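Local coordinates for phage-related protein (Bacillus cereus, PDB 4JG2) that is of unknown function but probably binds single-stranded DNA, at residues V38-N43 with V160-Y165; N43-Y48 with G155-V160; G59-Y64 with N131-P136. All blocks are in the same frame, centred on the assembly; numbering follows the deposited sequence. Where two conformers were deposited one is given.

Contact 1. Residues V38-N43 with V160-Y165; sequences VVTSVN and VSLNFY
The edge of a mixed beta-sheet is built here, where Val38 and Val39 of the short strand 37-39 run antiparallel to Ser161 and Leu162 of the long strand 157-169. Val38 and Leu162 form a hydrogen-bonded pair: Val38 N donates to Leu162 O at 2.9 Å, and Leu162 N returns a bond of 2.8 Å to Val38 O. Val39 and Ser161 follow as a non-hydrogen-bonded pair, in which the CA of Val39 lies 3.5 Å from Val160 O. That same carbonyl receives Thr40 N in a nearly straight bond (172° at the hydrogen). Thr40 then extends the pairing beyond the end of its strand by using its side chain: with chi1 at 71°, OG1 sits between the backbone N and the carbonyl carbon, and accepts Val160 N at 3.0 Å, a side chain taking the place of the next backbone acceptor where the chain leaves the sheet. The same hydroxyl is also hydrogen-bonded to Thr44 OG1. On the face that carries Val38 and Leu162, helix 75-96 packs Ala84 against Val38 and Phe164, and Ile81 against Phe164. Val38 CG2 meets the rim of the Phe164 ring at CE1, 4.0 Å away and near the ring plane. Further along, Thr40 CG2 lies 3.7 Å from Leu162 CD1, the two side chains crossing at about a right angle, while Leu162 also touches Cys177 of strand 175-186.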
loop_
_atom_site.group_PDB
_atom_site.type_symbol
_atom_site.label_atom_id
_atom_site.label_comp_id
_atom_site.label_asym_id
_atom_site.label_seq_id
_atom_site.Cartn_x
_atom_site.Cartn_y
_atom_site.Cartn_z
ATOM N N VAL A 38 7.487 6.119 0.818
ATOM C CA VAL A 38 6.874 6.876 -0.286
ATOM C C VAL A 38 5.477 7.271 0.118
ATOM O O VAL A 38 4.721 6.441 0.620
ATOM C CB VAL A 38 6.760 6.023 -1.559
ATOM C CG1 VAL A 38 6.050 6.833 -2.693
ATOM C CG2 VAL A 38 8.129 5.515 -1.999
ATOM N N VAL A 39 5.124 8.518 -0.109
ATOM C CA VAL A 39 3.745 8.989 0.066
ATOM C C VAL A 39 3.138 9.169 -1.318
ATOM O O VAL A 39 3.651 9.963 -2.119
ATOM C CB VAL A 39 3.651 10.254 0.921
ATOM C CG1 VAL A 39 2.211 10.615 1.235
ATOM C CG2 VAL A 39 4.369 10.084 2.230
ATOM N N THR A 40 2.088 8.415 -1.631
ATOM C CA THR A 40 1.479 8.443 -2.977
ATOM C C THR A 40 0.723 9.743 -3.227
ATOM O O THR A 40 0.539 10.557 -2.303
ATOM C CB THR A 40 0.604 7.206 -3.208
ATOM O OG1 THR A 40 -0.552 7.327 -2.405
ATOM C CG2 THR A 40 1.322 5.910 -2.861
ATOM N N SER A 41 0.315 9.913 -4.477
ATOM C CA SER A 41 -0.311 11.172 -4.904
ATOM C C SER A 41 -1.740 11.319 -4.514
ATOM O O SER A 41 -2.440 10.340 -4.175
ATOM C CB SER A 41 -0.171 11.371 -6.451
ATOM O OG SER A 41 -1.268 10.762 -7.067
ATOM N N VAL A 42 -2.257 12.517 -4.684
ATOM C CA VAL A 42 -3.696 12.758 -4.490
ATOM C C VAL A 42 -4.606 11.997 -5.461
ATOM O O VAL A 42 -5.814 11.958 -5.265
ATOM C CB VAL A 42 -4.032 14.274 -4.560
ATOM C CG1 VAL A 42 -3.368 15.002 -3.419
ATOM C CG2 VAL A 42 -3.681 14.912 -5.898
ATOM N N ASN A 43 -4.000 11.427 -6.541
ATOM C CA ASN A 43 -4.794 10.664 -7.539
ATOM C C ASN A 43 -4.800 9.180 -7.309
ATOM O O ASN A 43 -5.341 8.417 -8.090
ATOM C CB ASN A 43 -4.299 10.994 -8.936
ATOM C CG ASN A 43 -4.444 12.452 -9.223
ATOM O OD1 ASN A 43 -5.514 13.009 -9.093
ATOM N ND2 ASN A 43 -3.374 13.053 -9.514
ATOM N N VAL A 160 -1.521 7.768 0.383
ATOM C CA VAL A 160 -1.168 6.690 1.293
ATOM C C VAL A 160 0.328 6.682 1.530
ATOM O O VAL A 160 1.097 6.791 0.564
ATOM C CB VAL A 160 -1.625 5.323 0.752
ATOM C CG1 VAL A 160 -1.353 4.227 1.784
ATOM C CG2 VAL A 160 -3.106 5.332 0.347
ATOM N N SER A 161 0.712 6.559 2.793
ATOM C CA SER A 161 2.102 6.432 3.152
ATOM C C SER A 161 2.444 4.928 3.094
ATOM O O SER A 161 1.688 4.089 3.580
ATOM C CB SER A 161 2.338 6.984 4.553
ATOM O OG SER A 161 3.705 6.938 4.873
ATOM N N LEU A 162 3.555 4.636 2.447
ATOM C CA LEU A 162 4.036 3.299 2.240
ATOM C C LEU A 162 5.471 3.135 2.646
ATOM O O LEU A 162 6.281 4.047 2.434
ATOM C CB LEU A 162 3.978 2.988 0.722
ATOM C CG LEU A 162 2.626 3.133 0.012
ATOM C CD1 LEU A 162 2.814 2.862 -1.476
ATOM C CD2 LEU A 162 1.528 2.261 0.626
ATOM N N ASN A 163 5.824 1.998 3.232
ATOM C CA ASN A 163 7.224 1.716 3.525
ATOM C C ASN A 163 7.523 0.363 2.947
ATOM O O ASN A 163 6.792 -0.600 3.090
ATOM C CB ASN A 163 7.655 1.774 5.021
ATOM C CG ASN A 163 9.214 1.708 5.229
ATOM O OD1 ASN A 163 9.941 2.756 5.244
ATOM N ND2 ASN A 163 9.728 0.479 5.474
ATOM N N PHE A 164 8.612 0.308 2.248
ATOM C CA PHE A 164 9.047 -0.924 1.599
ATOM C C PHE A 164 10.162 -1.572 2.368
ATOM O O PHE A 164 11.068 -0.887 2.836
ATOM C CB PHE A 164 9.484 -0.562 0.158
ATOM C CG PHE A 164 8.323 -0.067 -0.693
ATOM C CD1 PHE A 164 7.981 1.282 -0.786
ATOM C CD2 PHE A 164 7.494 -0.958 -1.319
ATOM C CE1 PHE A 164 6.902 1.716 -1.532
ATOM C CE2 PHE A 164 6.406 -0.552 -2.059
ATOM C CZ PHE A 164 6.117 0.789 -2.137
ATOM N N TYR A 165 10.119 -2.896 2.435
ATOM C CA TYR A 165 11.102 -3.619 3.227
ATOM C C TYR A 165 11.291 -5.035 2.695
ATOM O O TYR A 165 10.363 -5.682 2.214
ATOM C CB TYR A 165 10.733 -3.644 4.735
ATOM C CG TYR A 165 9.423 -4.324 5.042
ATOM C CD1 TYR A 165 8.190 -3.614 5.027
ATOM C CD2 TYR A 165 9.360 -5.654 5.369
ATOM C CE1 TYR A 165 7.021 -4.245 5.357
ATOM C CE2 TYR A 165 8.154 -6.295 5.658
ATOM C CZ TYR A 165 7.019 -5.569 5.648
ATOM O OH TYR A 165 5.858 -6.238 5.934
#

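Contact 2. Residues N43-Y48 with G155-V160; sequences NTRLSY and GCYARV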
loop_
_atom_site.group_PDB
_atom_site.type_symbol
_atom_site.label_atom_id
_atom_site.label_comp_id
_atom_site.label_asym_id
_atom_site.label_seq_id
_atom_site.Cartn_x
_atom_site.Cartn_y
_atom_site.Cartn_z
ATOM N N ASN A 43 -4.000 11.427 -6.541
ATOM C CA ASN A 43 -4.794 10.664 -7.539
ATOM C C ASN A 43 -4.800 9.180 -7.309
ATOM O O ASN A 43 -5.341 8.417 -8.090
ATOM C CB ASN A 43 -4.299 10.994 -8.936
ATOM C CG ASN A 43 -4.444 12.452 -9.223
ATOM O OD1 ASN A 43 -5.514 13.009 -9.093
ATOM N ND2 ASN A 43 -3.374 13.053 -9.514
ATOM N N THR A 44 -4.300 8.772 -6.143
ATOM C CA THR A 44 -4.288 7.363 -5.729
ATOM C C THR A 44 -5.718 6.938 -5.362
ATOM O O THR A 44 -6.418 7.672 -4.657
ATOM C CB THR A 44 -3.470 7.185 -4.444
ATOM O OG1 THR A 44 -2.171 7.694 -4.660
ATOM C CG2 THR A 44 -3.446 5.802 -3.994
ATOM N N ARG A 45 -6.168 5.789 -5.863
ATOM C CA ARG A 45 -7.488 5.269 -5.528
ATOM C C ARG A 45 -7.348 4.061 -4.600
ATOM O O ARG A 45 -6.390 3.296 -4.726
ATOM C CB ARG A 45 -8.268 4.896 -6.794
ATOM C CG ARG A 45 -9.753 4.756 -6.583
ATOM C CD ARG A 45 -10.492 4.494 -7.881
ATOM N NE ARG A 45 -11.944 4.470 -7.689
ATOM C CZ ARG A 45 -12.803 3.963 -8.548
ATOM N NH1 ARG A 45 -12.341 3.461 -9.697
ATOM N NH2 ARG A 45 -14.089 3.966 -8.334
ATOM N N LEU A 46 -8.283 3.887 -3.665
ATOM C CA LEU A 46 -8.235 2.758 -2.728
ATOM C C LEU A 46 -9.121 1.645 -3.219
ATOM O O LEU A 46 -10.318 1.843 -3.541
ATOM C CB LEU A 46 -8.696 3.213 -1.337
ATOM C CG LEU A 46 -8.009 4.439 -0.771
ATOM C CD1 LEU A 46 -8.449 4.686 0.638
ATOM C CD2 LEU A 46 -6.494 4.336 -0.837
ATOM N N SER A 47 -8.585 0.415 -3.219
ATOM C CA SER A 47 -9.325 -0.790 -3.527
ATOM C C SER A 47 -9.202 -1.744 -2.335
ATOM O O SER A 47 -8.143 -1.816 -1.688
ATOM C CB SER A 47 -8.754 -1.450 -4.803
ATOM O OG SER A 47 -9.143 -2.778 -5.021
ATOM N N TYR A 48 -10.252 -2.508 -2.039
ATOM C CA TYR A 48 -10.222 -3.462 -0.958
ATOM C C TYR A 48 -9.728 -2.783 0.319
ATOM O O TYR A 48 -8.802 -3.258 1.018
ATOM C CB TYR A 48 -9.434 -4.738 -1.311
ATOM C CG TYR A 48 -9.924 -5.428 -2.542
ATOM C CD1 TYR A 48 -11.226 -5.836 -2.671
ATOM C CD2 TYR A 48 -9.067 -5.682 -3.578
ATOM C CE1 TYR A 48 -11.644 -6.530 -3.798
ATOM C CE2 TYR A 48 -9.481 -6.328 -4.696
ATOM C CZ TYR A 48 -10.775 -6.774 -4.793
ATOM O OH TYR A 48 -11.265 -7.428 -5.920
ATOM N N GLY A 155 -12.873 2.778 -3.261
ATOM C CA GLY A 155 -13.275 3.579 -4.387
ATOM C C GLY A 155 -12.893 5.055 -4.255
ATOM O O GLY A 155 -12.884 5.778 -5.264
ATOM N N CYS A 156 -12.679 5.553 -3.029
ATOM C CA CYS A 156 -12.312 6.947 -2.827
ATOM C C CYS A 156 -10.813 7.136 -3.164
ATOM O O CYS A 156 -10.044 6.184 -3.279
ATOM C CB CYS A 156 -12.594 7.428 -1.394
ATOM S SG CYS A 156 -11.354 6.899 -0.149
ATOM N N TYR A 157 -10.432 8.411 -3.280
ATOM C CA TYR A 157 -9.073 8.873 -3.596
ATOM C C TYR A 157 -8.421 9.394 -2.336
ATOM O O TYR A 157 -9.033 10.211 -1.592
ATOM C CB TYR A 157 -9.105 9.950 -4.686
ATOM C CG TYR A 157 -9.640 9.364 -5.993
ATOM C CD1 TYR A 157 -8.827 8.793 -6.913
ATOM C CD2 TYR A 157 -10.982 9.387 -6.282
ATOM C CE1 TYR A 157 -9.266 8.242 -8.086
ATOM C CE2 TYR A 157 -11.492 8.837 -7.470
ATOM C CZ TYR A 157 -10.615 8.272 -8.363
ATOM O OH TYR A 157 -11.102 7.662 -9.466
ATOM N N ALA A 158 -7.203 8.933 -2.040
ATOM C CA ALA A 158 -6.518 9.266 -0.838
ATOM C C ALA A 158 -5.018 9.095 -1.036
ATOM O O ALA A 158 -4.599 8.108 -1.669
ATOM C CB ALA A 158 -6.950 8.358 0.307
ATOM N N ARG A 159 -4.217 9.992 -0.439
ATOM C CA ARG A 159 -2.770 9.745 -0.373
ATOM C C ARG A 159 -2.509 8.626 0.652
ATOM O O ARG A 159 -3.172 8.587 1.699
ATOM C CB ARG A 159 -1.977 10.988 0.083
ATOM C CG ARG A 159 -2.208 12.240 -0.796
ATOM C CD ARG A 159 -1.210 13.355 -0.450
ATOM N NE ARG A 159 0.049 12.927 -0.986
ATOM C CZ ARG A 159 1.238 13.386 -0.635
ATOM N NH1 ARG A 159 1.356 14.357 0.245
ATOM N NH2 ARG A 159 2.308 12.868 -1.259
ATOM N N VAL A 160 -1.521 7.768 0.383
ATOM C CA VAL A 160 -1.168 6.690 1.293
ATOM C C VAL A 160 0.328 6.682 1.530
ATOM O O VAL A 160 1.097 6.791 0.564
ATOM C CB VAL A 160 -1.625 5.323 0.752
ATOM C CG1 VAL A 160 -1.353 4.227 1.784
ATOM C CG2 VAL A 160 -3.106 5.332 0.347
#
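Arg45 NE donates to Gly155 O over 2.9 Å in an almost straight bond, 174° at the hydrogen, with the carbonyl oxygen in the guanidinium plane. Arg45 NH2 has a second acceptor, Glu189 O, so two backbone carbonyls fix the rotation of the group. Three backbone bonds accompany it: Ala158 N to Thr44 O, Leu46 N to Cys156 O at 2.9 Å, and Gly155 N to Leu46 O at 2.7 Å. Together they join the beginnings of two strands from different sheets, 45-47 and 157-160, whose axes pass at right angles; the pairing amounts to a single bridge, Arg45 with Tyr157, rather than a continuous sheet. Arg45 reaches its acceptor because CG stands opposite the backbone N (chi1 -162°) and the chain stays extended to NE. On the way its CG lies over one face of the Tyr157 ring, 4.1 Å from the centroid and displaced toward the rim, a CH-pi contact. Guanidinium and ring planes are only 11° apart, with Tyr157 OH over a guanidinium face, and Tyr157 also makes a cation-pi contact with Arg186. Inward, both methyls of Leu46 pack on the crossing strand, Leu46 CD1 at 4.0 Å from Ala158 CB and Leu46 CD2 at 3.7 Å from Val160 CG2.

Contact 3. Residues G59-Y64 with N131-P136; sequences GGAEKY and NSKTPP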
loop_
_atom_site.group_PDB
_atom_site.type_symbol
_atom_site.label_atom_id
_atom_site.label_comp_id
_atom_site.label_asym_id
_atom_site.label_seq_id
_atom_site.Cartn_x
_atom_site.Cartn_y
_atom_site.Cartn_z
ATOM N N GLY A 59 -7.193 -16.579 4.541
ATOM C CA GLY A 59 -6.723 -17.284 5.771
ATOM C C GLY A 59 -5.436 -16.701 6.394
ATOM O O GLY A 59 -4.927 -17.231 7.407
ATOM N N GLY A 60 -4.891 -15.602 5.829
ATOM C CA GLY A 60 -3.681 -14.961 6.351
ATOM C C GLY A 60 -3.968 -14.321 7.698
ATOM O O GLY A 60 -5.118 -14.203 8.142
ATOM N N ALA A 61 -2.912 -13.912 8.399
ATOM C CA ALA A 61 -3.080 -13.276 9.708
ATOM C C ALA A 61 -3.843 -11.980 9.582
ATOM O O ALA A 61 -3.683 -11.257 8.583
ATOM C CB ALA A 61 -1.733 -13.025 10.335
ATOM N N GLU A 62 -4.701 -11.692 10.547
ATOM C CA GLU A 62 -5.547 -10.485 10.460
ATOM C C GLU A 62 -4.674 -9.232 10.480
ATOM O O GLU A 62 -3.825 -9.054 11.323
ATOM C CB GLU A 62 -6.480 -10.500 11.651
ATOM C CG GLU A 62 -7.525 -9.472 11.674
ATOM C CD GLU A 62 -8.492 -9.720 12.820
ATOM O OE1 GLU A 62 -8.357 -9.048 13.878
ATOM O OE2 GLU A 62 -9.313 -10.676 12.716
ATOM N N LYS A 63 -4.896 -8.383 9.483
ATOM C CA LYS A 63 -4.115 -7.172 9.272
ATOM C C LYS A 63 -4.999 -6.081 8.647
ATOM O O LYS A 63 -6.012 -6.355 8.007
ATOM C CB LYS A 63 -2.929 -7.433 8.284
ATOM C CG LYS A 63 -1.791 -8.228 8.911
ATOM C CD LYS A 63 -0.581 -8.368 8.018
ATOM C CE LYS A 63 -0.832 -9.198 6.809
ATOM N NZ LYS A 63 -1.137 -10.600 7.103
ATOM N N TYR A 64 -4.585 -4.857 8.907
ATOM C CA TYR A 64 -5.087 -3.703 8.162
ATOM C C TYR A 64 -4.454 -3.757 6.774
ATOM O O TYR A 64 -3.257 -4.097 6.643
ATOM C CB TYR A 64 -4.774 -2.405 8.880
ATOM C CG TYR A 64 -5.398 -2.318 10.261
ATOM C CD1 TYR A 64 -4.799 -2.841 11.392
ATOM C CD2 TYR A 64 -6.625 -1.690 10.414
ATOM C CE1 TYR A 64 -5.438 -2.815 12.603
ATOM C CE2 TYR A 64 -7.258 -1.593 11.618
ATOM C CZ TYR A 64 -6.654 -2.160 12.716
ATOM O OH TYR A 64 -7.284 -2.081 13.952
ATOM N N ASN A 131 0.018 -3.577 3.827
ATOM C CA ASN A 131 -0.646 -4.106 5.047
ATOM C C ASN A 131 0.145 -3.754 6.284
ATOM O O ASN A 131 1.340 -3.340 6.221
ATOM C CB ASN A 131 -0.940 -5.591 4.880
ATOM C CG ASN A 131 0.295 -6.464 4.806
ATOM O OD1 ASN A 131 1.214 -6.319 5.610
ATOM N ND2 ASN A 131 0.308 -7.355 3.826
ATOM N N SER A 132 -0.485 -3.894 7.431
ATOM C CA SER A 132 0.146 -3.644 8.726
ATOM C C SER A 132 -0.667 -4.375 9.783
ATOM O O SER A 132 -1.849 -4.598 9.623
ATOM C CB SER A 132 0.040 -2.148 9.065
ATOM O OG SER A 132 0.575 -1.863 10.334
ATOM N N LYS A 133 -0.022 -4.761 10.884
ATOM C CA LYS A 133 -0.748 -5.344 11.996
ATOM C C LYS A 133 -1.536 -4.294 12.803
ATOM O O LYS A 133 -2.551 -4.623 13.431
ATOM C CB LYS A 133 0.212 -6.086 12.921
ATOM C CG LYS A 133 0.689 -7.422 12.355
ATOM C CD LYS A 133 -0.408 -8.491 12.529
ATOM C CE LYS A 133 -0.101 -9.812 11.893
ATOM N NZ LYS A 133 0.952 -10.588 12.613
ATOM N N THR A 134 -0.989 -3.084 12.862
ATOM C CA THR A 134 -1.510 -1.979 13.662
ATOM C C THR A 134 -2.303 -0.995 12.806
ATOM O O THR A 134 -2.068 -0.877 11.596
ATOM C CB THR A 134 -0.397 -1.289 14.428
ATOM O OG1 THR A 134 0.574 -0.886 13.490
ATOM C CG2 THR A 134 0.251 -2.202 15.529
ATOM N N PRO A 135 -3.245 -0.263 13.395
ATOM C CA PRO A 135 -4.096 0.591 12.626
ATOM C C PRO A 135 -3.445 1.841 12.044
ATOM O O PRO A 135 -2.706 2.511 12.745
ATOM C CB PRO A 135 -5.193 0.976 13.638
ATOM C CG PRO A 135 -4.568 0.807 14.954
ATOM C CD PRO A 135 -3.683 -0.333 14.810
ATOM N N PRO A 136 -3.775 2.172 10.783
ATOM C CA PRO A 136 -3.293 3.443 10.257
ATOM C C PRO A 136 -4.013 4.638 10.865
ATOM O O PRO A 136 -5.159 4.491 11.326
ATOM C CB PRO A 136 -3.681 3.355 8.757
ATOM C CG PRO A 136 -4.836 2.406 8.741
ATOM C CD PRO A 136 -4.551 1.390 9.798
HETATM O O HOH W 1 -4.387 -6.709 12.899
#
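Tyr64 and Ser132 face each other as an antiparallel hydrogen-bonded pair. Tyr64 N donates to Ser132 O at 2.8 Å, a bond bent to 132° at the hydrogen, and Ser132 N donates to Tyr64 O at 2.9 Å. The CA of Asn131 also comes close to Tyr64 O. Beyond this pair the backbones are joined through water 1, which donates to both Glu62 O and Lys133 O and so continues the link where direct strand bonding stops. The pairing marks the place where strands 63-71 and 125-132, neighbours in the four-stranded antiparallel sheet, meet at the protein surface, and where strand 125-132 gives way to the loop that leads into Pro135 and Pro136. The Tyr64 ring packs against that loop and takes Pro135 on one face, with Pro135 CA over the centre at 3.6 Å from the centroid, 10° off the ring normal. Pro135 CB adds a contact to CZ, and Pro136 CD comes obliquely to CD2 of Tyr64 at 3.8 Å. At the ring edge, near its plane, lie Ser132 O and Lys133 O. Pro54 of strand 54-55 also touches Tyr64. The two lysines meet through their aliphatic parts: Lys63 CG is 3.8 Å from Lys133 CE, and Ala61 CB touches the same methylene. Their charged ends keep their distance, Lys63 NZ and Lys133 NZ staying 5.9 Å apart. A turn at chi3 (-67°) sets Lys63 CE beside the side-chain amide of Asn131, 3.6 Å from Asn131 CG, and the last torsion then carries Lys63 NZ back so that it donates to Ala61 O at 3.0 Å.

Overall arrangement
From the N terminus, the chain enters strand 37-39 and pairs with strand 157-169; contact 1 thereby closes the longest of the three loops. A few residues later strand 45-50 begins, and contact 2 closes a loop nested inside the first, using the start of the same long strand. The two share Asn43 and Val160 and touch where Arg159 NE bonds to Thr40 O. Contact 3 is nested within both, joining strands 63-71 and 125-132. Its centre lies about 17 Å from that of contact 1 and about 18 Å from that of contact 2. Contact 1 belongs to the mixed sheet and contact 3 to the antiparallel one, while contact 2 ties the two sheets together.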